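Local coordinates for protein monomethylamine methyltransferase mtmB1 (Methanosarcina barkeri, PDB 1NTH) that transfers the methyl group of monomethylamine to the corrinoid cofactor of its partner protein MtmC, feeding methanogenesis from methylamine, at residues 38-43 against 271-276. Residues are numbered along the deposited sequence; the frame is centred on the assembly and turned at random. Where two conformers were deposited one is given.
Sequences ELKQKY and IEETTI
Lys40 runs past two carboxylates turned about 70° from each other: its CD lies over one face of the Glu273 group, 3.2 Å from Glu273 OE1, and its CE sits above the plane of the Glu272 group.

Lys40 gets there fully stretched, with CG anti to the backbone N (chi1 176°) and every later torsion extended. NZ forms salt bridges to both acids, with a weak hydrogen bond to Glu272 OE1 at 3.4 Å from above the carboxylate plane. Its shorter links go through water: NZ donates to water 1 and to water 2, and these in turn donate hydrogen bonds to Glu273 OE2 (2.7 Å from water 1) and Glu273 OE1 (2.6 Å from water 2). Water 1 also donates weakly to Glu272 OE1, so it links both acids. Glu272 OE2 turns elsewhere, to the backbone N of Phe47.

Beneath the charges, Ile276 CD1 reaches 3.9 Å from Leu39 CB and also abuts Lys40 N, while Leu39 packs on Met69 of helix 56-73. An alanine at Lys40 would probably leave both carboxylates without their shared cation and the two waters without their donor.

The contact ties helix 24-42, ahead of the TIM barrel, to helix 271-288 on its outside; the axes of 38-42 and 271-276 come within 9.4 Å, at 110°. Two acids in a helix's first turn would probably be favoured by its positive end, yet they would be expected to repel each other; a single lysine, partly through water, is likely to offset part of that repulsion, with Phe47 N also serving Glu272.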
# COMPACT_ATOMS: atom_id res chain seq x y z
N GLU A 38 16.60 35.53 38.40
CA GLU A 38 17.12 34.81 39.55
C GLU A 38 18.15 33.75 39.14
O GLU A 38 19.23 33.67 39.71
CB GLU A 38 15.96 34.14 40.30
CG GLU A 38 16.39 33.19 41.40
CD GLU A 38 15.21 32.49 42.06
OE1 GLU A 38 14.09 32.55 41.50
OE2 GLU A 38 15.41 31.87 43.12
N LEU A 39 17.80 32.95 38.14
CA LEU A 39 18.69 31.90 37.68
C LEU A 39 19.96 32.43 37.02
O LEU A 39 21.03 31.84 37.17
CB LEU A 39 17.93 30.97 36.74
CG LEU A 39 16.76 30.25 37.42
CD1 LEU A 39 15.97 29.44 36.40
CD2 LEU A 39 17.29 29.36 38.53
N LYS A 40 19.85 33.54 36.30
CA LYS A 40 21.02 34.11 35.66
C LYS A 40 22.06 34.49 36.72
O LYS A 40 23.24 34.18 36.58
CB LYS A 40 20.67 35.36 34.85
CG LYS A 40 21.91 36.03 34.25
CD LYS A 40 21.59 37.35 33.57
CE LYS A 40 22.86 37.99 33.04
NZ LYS A 40 22.60 39.28 32.36
N GLN A 41 21.61 35.14 37.78
CA GLN A 41 22.52 35.56 38.84
C GLN A 41 22.99 34.39 39.70
O GLN A 41 24.18 34.29 40.02
CB GLN A 41 21.84 36.62 39.71
CG GLN A 41 22.73 37.22 40.81
CD GLN A 41 24.08 37.72 40.29
OE1 GLN A 41 24.20 38.19 39.16
NE2 GLN A 41 25.09 37.63 41.14
N LYS A 42 22.08 33.50 40.07
CA LYS A 42 22.44 32.35 40.89
C LYS A 42 23.50 31.47 40.24
O LYS A 42 24.39 30.96 40.92
CB LYS A 42 21.20 31.50 41.17
CG LYS A 42 21.48 30.11 41.72
CD LYS A 42 20.22 29.26 41.77
CE LYS A 42 20.53 27.83 42.21
NZ LYS A 42 19.30 26.99 42.29
N TYR A 43 23.43 31.31 38.92
CA TYR A 43 24.42 30.49 38.22
C TYR A 43 25.54 31.34 37.62
O TYR A 43 26.45 30.81 36.99
CB TYR A 43 23.74 29.66 37.12
CG TYR A 43 22.95 28.49 37.66
CD1 TYR A 43 21.57 28.59 37.84
CD2 TYR A 43 23.58 27.30 38.02
CE1 TYR A 43 20.84 27.52 38.36
CE2 TYR A 43 22.86 26.23 38.54
CZ TYR A 43 21.49 26.35 38.71
OH TYR A 43 20.78 25.29 39.22
N ILE A 271 19.97 38.69 26.93
CA ILE A 271 20.61 37.53 26.31
C ILE A 271 20.63 36.26 27.16
O ILE A 271 20.04 35.26 26.78
CB ILE A 271 22.06 37.86 25.89
CG1 ILE A 271 22.06 38.99 24.85
CG2 ILE A 271 22.74 36.62 25.31
CD1 ILE A 271 23.44 39.42 24.39
N GLU A 272 21.31 36.30 28.31
CA GLU A 272 21.37 35.11 29.14
C GLU A 272 19.99 34.66 29.61
O GLU A 272 19.69 33.47 29.66
CB GLU A 272 22.28 35.33 30.36
CG GLU A 272 23.77 35.39 30.05
CD GLU A 272 24.23 36.73 29.51
OE1 GLU A 272 23.42 37.68 29.48
OE2 GLU A 272 25.42 36.83 29.11
N GLU A 273 19.14 35.62 29.96
CA GLU A 273 17.79 35.31 30.43
C GLU A 273 16.98 34.60 29.35
O GLU A 273 16.29 33.61 29.62
CB GLU A 273 17.05 36.58 30.85
CG GLU A 273 17.62 37.29 32.07
CD GLU A 273 18.73 38.28 31.72
OE1 GLU A 273 19.08 39.09 32.60
OE2 GLU A 273 19.24 38.25 30.58
N THR A 274 17.04 35.11 28.13
CA THR A 274 16.30 34.53 27.02
C THR A 274 16.86 33.15 26.67
O THR A 274 16.11 32.27 26.22
CB THR A 274 16.34 35.44 25.78
OG1 THR A 274 15.81 36.73 26.12
CG2 THR A 274 15.49 34.86 24.65
N THR A 275 18.15 32.95 26.88
CA THR A 275 18.77 31.66 26.58
C THR A 275 18.32 30.62 27.60
O THR A 275 18.14 29.45 27.26
CB THR A 275 20.31 31.78 26.57
OG1 THR A 275 20.70 32.86 25.71
CG2 THR A 275 20.94 30.49 26.05
N ILE A 276 18.14 31.04 28.85
CA ILE A 276 17.67 30.13 29.89
C ILE A 276 16.29 29.63 29.46
O ILE A 276 15.99 28.44 29.55
CB ILE A 276 17.55 30.86 31.25
CG1 ILE A 276 18.95 31.16 31.79
CG2 ILE A 276 16.77 30.00 32.24
CD1 ILE A 276 18.95 31.98 33.08
O HOH W 1 21.13 40.13 30.31
O HOH W 2 20.72 40.99 33.18